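Local coordinates for bartonella effector protein (Bep) substrate of VirB T4SS (Bartonella rochalimae ATCC BAA-1498, PDB 4YK1) that is the BID domain, the delivery module for VirB type IV secretion, of a Bartonella effector whose full-length form probably attaches AMP to tyrosine or threonine of target proteins, at residues Tyr99-Ser102 against Glu103-Lys107; Leu109-Glu112 against Ile113-Ala117. One frame throughout, in Å; residues are numbered along the deposited sequence.

Contact 1: Tyr99-Ser102 against Glu103-Lys107; sequences YKIS and EQNAK
The ring of Tyr99 meets Glu103 at its edge: carboxylate oxygen OE2 lies near the ring plane, 3.7 Å from CE1 of Tyr99, and the carboxylate and ring planes are 63° apart. Water 1 sits at the same ring's edge, close to Tyr99 OH, and completes a small loop by giving Glu103 OE2 a weak bond of 3.4 Å. The residues are one helical turn apart. Tyr99 sends its ring off opposite to the backbone N (chi1 -169°), while the extended chain of Glu103 runs back along the helix, with CG, raised above the ring plane, and CD by CE1 of Tyr99. Glutamate suits this place because its CG methylene can lie against the tyrosine ring while its acid end goes on to Lys95, in a salt bridge from OE2. This is the first part of helix 97-140, the long helix of the four-helix BID bundle, just after the small antiparallel hairpin 90-95, to which Lys95 belongs. Its regular i to i+4 bonds include one from Asn105 N to Ile101 O. On another side of the helix Ile101 and Asn105 lie side by side and point the same way, with CG2 of Ile101 3.7 Å from ND2 of Asn105. That amide gives a hydrogen to water 3, 3.0 Å from ND2 of Asn105, and the water donates in turn to OG of Ser102 at 3.2 Å. A serine is short enough to stay close to the helix, and its OG also bonds to the carbonyl of Lys87. On the exposed side, Gln104 bends at chi2 (-50°), bringing its amide back to water 2, which donates to OE1 of Gln104 at 3.1 Å and to the carbonyl O of Lys100 at 2.8 Å.

Contact 2: Leu109-Glu112 against Ile113-Ala117; sequences LSNE and IFNYA
Asn115 reaches back over the preceding turn toward Asn111, and its side chain can be followed outward atom by atom. CB lies 3.7 Å from the carbonyl O of Asn111, and CG comes closer to that same oxygen, at 3.4 Å, because chi1 of -69° places it beside the backbone N. At the end the amide divides. OD1 of Asn115, near the plane of the Phe114 ring at its edge, accepts from water 4 at 2.8 Å; that water in turn accepts from ND2 of Asn111 at 2.7 Å. ND2 of Asn115 gives a hydrogen to water 5, 2.8 Å away, and water 5 donates to OE1 of Glu112 at 2.6 Å. ND2 of Asn115 also passes OD1 of Asn111 at 3.7 Å, with the amide planes turned 71° against each other. Asparagine fits such a place because its amide offers both a donor and an acceptor, and here each is used by a different water, which should help fix its rotation. Glu112 takes part by bending at chi2 (62°), so that OE1 meets water 5, and OE2 bonds to OG of Ser37. On another side of the helix the chemistry is apolar: Leu109 and Ile113 lie alongside each other, CD1 of Leu109 4.2 Å from CG1 of Ile113. Their branched hydrocarbon ends suit a buried helix face, and the backbone bond from Ile113 N to Leu109 O joins the two turns beneath them. Within the four-helix bundle, Leu109 and Ile113 pack on Ile48 and Ile41 of helix 32-49, Ser110 and Phe114 face helix 67-78, and Tyr116 rests on helix 56-64, where its OH bonds to Asn63.

Both contacts lie on helix 97-140, in series along the chain, their centres about 15 Å apart. Contact 2 is nearer the middle of the domain, about 8 Å from the chain centre, and has the larger share of buried residues; it combines a leucine and isoleucine packed against helix 32-49 and the loop residue Leu55 with a watered asparagine side. Contact 1, about 21 Å from that centre, belongs to the end of the domain, where the helix meets the loop around Leu86 and strand 94-95 as well as helix 32-49. Contact 1 has an acid beside a ring edge where contact 2 has an aliphatic pair. Waters bridge neighbouring turns in both.

Contact 1: Tyr99-Ser102 against Glu103-Lys107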
ATOM      1  N   TYR A  99      -5.898  -2.673 -26.330  1.00 20.64           N
ATOM      2  CA  TYR A  99      -5.686  -1.370 -25.699  1.00 19.82           C
ATOM      3  C   TYR A  99      -6.861  -1.041 -24.780  1.00 26.22           C
ATOM      4  O   TYR A  99      -6.675  -0.585 -23.648  1.00 23.34           O
ATOM      5  CB  TYR A  99      -5.512  -0.260 -26.751  1.00 19.95           C
ATOM      6  CG  TYR A  99      -5.022   1.048 -26.144  1.00 25.09           C
ATOM      7  CD1 TYR A  99      -5.911   1.932 -25.525  1.00 21.47           C
ATOM      8  CD2 TYR A  99      -3.673   1.388 -26.180  1.00 23.39           C
ATOM      9  CE1 TYR A  99      -5.473   3.134 -24.939  1.00 22.43           C
ATOM     10  CE2 TYR A  99      -3.220   2.582 -25.620  1.00 24.42           C
ATOM     11  CZ  TYR A  99      -4.119   3.445 -24.999  1.00 26.70           C
ATOM     12  OH  TYR A  99      -3.644   4.603 -24.433  1.00 28.75           O
ATOM     13  N   LYS A 100      -8.077  -1.276 -25.260  1.00 22.24           N
ATOM     14  CA  LYS A 100      -9.264  -1.028 -24.436  1.00 25.31           C
ATOM     15  C   LYS A 100      -9.292  -1.915 -23.192  1.00 29.38           C
ATOM     16  O   LYS A 100      -9.771  -1.493 -22.140  1.00 27.24           O
ATOM     17  CB  LYS A 100     -10.543  -1.225 -25.264  1.00 27.44           C
ATOM     18  CG  LYS A 100     -10.701  -0.213 -26.416  1.00 29.20           C
ATOM     19  CD  LYS A 100     -12.145  -0.234 -26.935  1.00 44.25           C
ATOM     20  CE  LYS A 100     -12.297   0.451 -28.279  1.00 60.35           C
ATOM     21  NZ  LYS A 100     -12.004  -0.460 -29.425  1.00 73.77           N
ATOM     22  N   ILE A 101      -8.753  -3.127 -23.302  1.00 27.36           N
ATOM     23  CA  ILE A 101      -8.688  -4.036 -22.162  1.00 25.21           C
ATOM     24  C   ILE A 101      -7.672  -3.519 -21.143  1.00 28.21           C
ATOM     25  O   ILE A 101      -7.885  -3.637 -19.937  1.00 27.48           O
ATOM     26  CB  ILE A 101      -8.357  -5.476 -22.624  1.00 26.08           C
ATOM     27  CG1 ILE A 101      -9.573  -6.087 -23.316  1.00 29.94           C
ATOM     28  CG2 ILE A 101      -7.943  -6.375 -21.439  1.00 28.86           C
ATOM     29  CD1 ILE A 101      -9.261  -7.362 -24.107  1.00 35.31           C
ATOM     30  N   SER A 102      -6.565  -2.955 -21.620  1.00 24.36           N
ATOM     31  CA  SER A 102      -5.612  -2.294 -20.721  1.00 23.56           C
ATOM     32  C   SER A 102      -6.295  -1.145 -19.964  1.00 22.36           C
ATOM     33  O   SER A 102      -6.075  -0.974 -18.766  1.00 21.97           O
ATOM     34  CB  SER A 102      -4.388  -1.761 -21.488  1.00 23.18           C
ATOM     35  OG  SER A 102      -3.579  -2.819 -21.988  1.00 25.12           O
ATOM     36  N   GLU A 103      -7.129  -0.364 -20.648  1.00 22.79           N
ATOM     37  CA  GLU A 103      -7.834   0.739 -19.974  1.00 22.83           C
ATOM     38  C   GLU A 103      -8.781   0.199 -18.908  1.00 30.40           C
ATOM     39  O   GLU A 103      -8.909   0.779 -17.838  1.00 24.92           O
ATOM     40  CB  GLU A 103      -8.615   1.599 -20.974  1.00 24.40           C
ATOM     41  CG  GLU A 103      -7.719   2.427 -21.923  1.00 25.73           C
ATOM     42  CD  GLU A 103      -8.541   3.285 -22.882  1.00 33.15           C
ATOM     43  OE1 GLU A 103      -9.445   2.731 -23.524  1.00 36.35           O
ATOM     44  OE2 GLU A 103      -8.292   4.504 -22.986  1.00 37.93           O
ATOM     45  N   GLN A 104      -9.438  -0.918 -19.194  1.00 27.73           N
ATOM     46  CA  GLN A 104     -10.336  -1.517 -18.217  1.00 29.04           C
ATOM     47  C   GLN A 104      -9.543  -2.082 -17.047  1.00 30.65           C
ATOM     48  O   GLN A 104      -9.924  -1.905 -15.894  1.00 32.31           O
ATOM     49  CB  GLN A 104     -11.203  -2.604 -18.865  1.00 34.54           C
ATOM     50  CG  GLN A 104     -12.320  -2.057 -19.743  1.00 50.78           C
ATOM     51  CD  GLN A 104     -13.142  -0.977 -19.036  1.00 67.20           C
ATOM     52  OE1 GLN A 104     -13.246   0.154 -19.518  1.00 69.96           O
ATOM     53  NE2 GLN A 104     -13.717  -1.321 -17.883  1.00 65.48           N
ATOM     54  N   ASN A 105      -8.427  -2.753 -17.330  1.00 25.98           N
ATOM     55  CA  ASN A 105      -7.611  -3.276 -16.243  1.00 24.86           C
ATOM     56  C   ASN A 105      -7.029  -2.153 -15.361  1.00 31.66           C
ATOM     57  O   ASN A 105      -6.802  -2.369 -14.177  1.00 28.22           O
ATOM     58  CB  ASN A 105      -6.470  -4.147 -16.782  1.00 28.22           C
ATOM     59  CG  ASN A 105      -6.895  -5.582 -17.036  1.00 33.58           C
ATOM     60  OD1 ASN A 105      -7.704  -6.144 -16.298  1.00 37.65           O
ATOM     61  ND2 ASN A 105      -6.334  -6.188 -18.076  1.00 29.71           N
ATOM     62  N   ALA A 106      -6.765  -0.975 -15.934  1.00 22.34           N
ATOM     63  CA  ALA A 106      -6.279   0.155 -15.133  1.00 23.99           C
ATOM     64  C   ALA A 106      -7.280   0.548 -14.057  1.00 20.40           C
ATOM     65  O   ALA A 106      -6.881   0.947 -12.959  1.00 23.75           O
ATOM     66  CB  ALA A 106      -5.959   1.362 -16.022  1.00 24.05           C
ATOM     67  N   LYS A 107      -8.580   0.445 -14.360  1.00 20.85           N
ATOM     68  CA  LYS A 107      -9.611   0.703 -13.344  1.00 21.80           C
ATOM     69  C   LYS A 107      -9.536  -0.301 -12.197  1.00 27.53           C
ATOM     70  O   LYS A 107      -9.745   0.051 -11.024  1.00 23.96           O
ATOM     71  CB  LYS A 107     -11.020   0.664 -13.955  1.00 22.78           C
ATOM     72  CG  LYS A 107     -11.244   1.714 -15.035  1.00 28.09           C
ATOM     73  CD  LYS A 107     -12.699   1.772 -15.435  1.00 34.15           C
ATOM     74  CE  LYS A 107     -12.992   3.022 -16.240  1.00 50.93           C
ATOM     75  NZ  LYS A 107     -12.377   2.928 -17.574  1.00 50.84           N
TER
HETATM   76  O   HOH W   1      -5.339   6.125 -23.303  1.00 39.75           O
HETATM   77  O   HOH W   2     -11.781   0.429 -22.198  1.00 47.25           O
HETATM   78  O   HOH W   3      -4.239  -5.317 -20.054  1.00 36.60           O

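Contact 2: Leu109-Glu112 against Ile113-Ala117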
ATOM      1  N   LEU A 109      -6.827  -1.913 -11.396  1.00 20.47           N
ATOM      2  CA  LEU A 109      -5.593  -1.565 -10.707  1.00 23.72           C
ATOM      3  C   LEU A 109      -5.814  -0.404  -9.739  1.00 25.05           C
ATOM      4  O   LEU A 109      -5.346  -0.431  -8.595  1.00 20.81           O
ATOM      5  CB  LEU A 109      -4.503  -1.224 -11.727  1.00 21.73           C
ATOM      6  CG  LEU A 109      -3.177  -0.722 -11.139  1.00 27.63           C
ATOM      7  CD1 LEU A 109      -2.545  -1.732 -10.156  1.00 25.55           C
ATOM      8  CD2 LEU A 109      -2.183  -0.338 -12.255  1.00 20.95           C
ATOM      9  N   SER A 110      -6.521   0.623 -10.206  1.00 21.93           N
ATOM     10  CA  SER A 110      -6.841   1.769  -9.360  1.00 21.70           C
ATOM     11  C   SER A 110      -7.566   1.309  -8.110  1.00 25.12           C
ATOM     12  O   SER A 110      -7.223   1.702  -6.996  1.00 23.61           O
ATOM     13  CB  SER A 110      -7.704   2.791 -10.112  1.00 22.49           C
ATOM     14  OG  SER A 110      -8.258   3.740  -9.206  1.00 23.67           O
ATOM     15  N   ASN A 111      -8.570   0.459  -8.299  1.00 22.15           N
ATOM     16  CA  ASN A 111      -9.323  -0.093  -7.171  1.00 22.74           C
ATOM     17  C   ASN A 111      -8.418  -0.878  -6.201  1.00 25.68           C
ATOM     18  O   ASN A 111      -8.522  -0.746  -4.975  1.00 24.25           O
ATOM     19  CB  ASN A 111     -10.436  -0.983  -7.711  1.00 28.66           C
ATOM     20  CG  ASN A 111     -11.436  -1.384  -6.646  1.00 37.01           C
ATOM     21  OD1 ASN A 111     -11.716  -2.562  -6.459  1.00 44.43           O
ATOM     22  ND2 ASN A 111     -11.976  -0.408  -5.953  1.00 25.49           N
ATOM     23  N   GLU A 112      -7.507  -1.675  -6.756  1.00 25.66           N
ATOM     24  CA  GLU A 112      -6.621  -2.505  -5.926  1.00 26.03           C
ATOM     25  C   GLU A 112      -5.647  -1.644  -5.115  1.00 27.00           C
ATOM     26  O   GLU A 112      -5.379  -1.931  -3.956  1.00 28.13           O
ATOM     27  CB  GLU A 112      -5.849  -3.506  -6.797  1.00 27.21           C
ATOM     28  CG  GLU A 112      -5.118  -4.577  -6.006  1.00 35.24           C
ATOM     29  CD  GLU A 112      -6.059  -5.453  -5.187  1.00 46.38           C
ATOM     30  OE1 GLU A 112      -7.201  -5.723  -5.643  1.00 39.23           O
ATOM     31  OE2 GLU A 112      -5.654  -5.858  -4.076  1.00 48.33           O
ATOM     32  N   ILE A 113      -5.130  -0.582  -5.720  1.00 24.24           N
ATOM     33  CA  ILE A 113      -4.295   0.387  -4.999  1.00 21.57           C
ATOM     34  C   ILE A 113      -5.079   1.011  -3.831  1.00 26.44           C
ATOM     35  O   ILE A 113      -4.548   1.167  -2.733  1.00 24.10           O
ATOM     36  CB  ILE A 113      -3.783   1.490  -5.935  1.00 26.96           C
ATOM     37  CG1 ILE A 113      -2.757   0.922  -6.943  1.00 29.68           C
ATOM     38  CG2 ILE A 113      -3.161   2.641  -5.125  1.00 22.79           C
ATOM     39  CD1 ILE A 113      -1.470   0.470  -6.292  1.00 33.53           C
ATOM     40  N   PHE A 114      -6.331   1.393  -4.074  1.00 22.34           N
ATOM     41  CA  PHE A 114      -7.150   1.949  -2.996  1.00 23.12           C
ATOM     42  C   PHE A 114      -7.301   0.921  -1.872  1.00 24.06           C
ATOM     43  O   PHE A 114      -7.159   1.244  -0.690  1.00 25.55           O
ATOM     44  CB  PHE A 114      -8.536   2.371  -3.488  1.00 24.03           C
ATOM     45  CG  PHE A 114      -9.352   3.039  -2.421  1.00 25.30           C
ATOM     46  CD1 PHE A 114      -9.231   4.401  -2.194  1.00 26.40           C
ATOM     47  CD2 PHE A 114     -10.201   2.292  -1.604  1.00 26.14           C
ATOM     48  CE1 PHE A 114      -9.962   5.019  -1.189  1.00 33.61           C
ATOM     49  CE2 PHE A 114     -10.926   2.901  -0.586  1.00 30.44           C
ATOM     50  CZ  PHE A 114     -10.811   4.265  -0.379  1.00 34.36           C
ATOM     51  N   ASN A 115      -7.606  -0.317  -2.236  1.00 23.19           N
ATOM     52  CA  ASN A 115      -7.798  -1.354  -1.214  1.00 30.89           C
ATOM     53  C   ASN A 115      -6.503  -1.679  -0.471  1.00 27.38           C
ATOM     54  O   ASN A 115      -6.513  -1.923   0.738  1.00 27.57           O
ATOM     55  CB  ASN A 115      -8.376  -2.621  -1.843  1.00 29.41           C
ATOM     56  CG  ASN A 115      -9.798  -2.426  -2.305  1.00 29.01           C
ATOM     57  OD1 ASN A 115     -10.456  -1.462  -1.909  1.00 27.95           O
ATOM     58  ND2 ASN A 115     -10.290  -3.341  -3.127  1.00 29.69           N
ATOM     59  N   TYR A 116      -5.392  -1.689  -1.204  1.00 25.80           N
ATOM     60  CA  TYR A 116      -4.077  -1.905  -0.616  1.00 24.41           C
ATOM     61  C   TYR A 116      -3.794  -0.847   0.450  1.00 30.73           C
ATOM     62  O   TYR A 116      -3.330  -1.165   1.549  1.00 28.82           O
ATOM     63  CB  TYR A 116      -2.989  -1.884  -1.702  1.00 21.97           C
ATOM     64  CG  TYR A 116      -1.582  -2.121  -1.175  1.00 34.42           C
ATOM     65  CD1 TYR A 116      -0.827  -1.073  -0.651  1.00 30.51           C
ATOM     66  CD2 TYR A 116      -1.007  -3.396  -1.206  1.00 28.76           C
ATOM     67  CE1 TYR A 116       0.456  -1.281  -0.170  1.00 26.65           C
ATOM     68  CE2 TYR A 116       0.286  -3.614  -0.724  1.00 30.18           C
ATOM     69  CZ  TYR A 116       0.999  -2.552  -0.198  1.00 28.68           C
ATOM     70  OH  TYR A 116       2.273  -2.738   0.278  1.00 32.96           O
ATOM     71  N   ALA A 117      -4.060   0.413   0.124  1.00 24.10           N
ATOM     72  CA  ALA A 117      -3.785   1.503   1.060  1.00 24.73           C
ATOM     73  C   ALA A 117      -4.637   1.388   2.316  1.00 27.92           C
ATOM     74  O   ALA A 117      -4.183   1.733   3.399  1.00 29.56           O
ATOM     75  CB  ALA A 117      -4.015   2.861   0.400  1.00 25.83           C
TER
HETATM   76  O   HOH W   4     -12.731  -0.639  -3.412  1.00 25.83           O
HETATM   77  O   HOH W   5      -8.876  -5.705  -3.629  1.00 49.61           O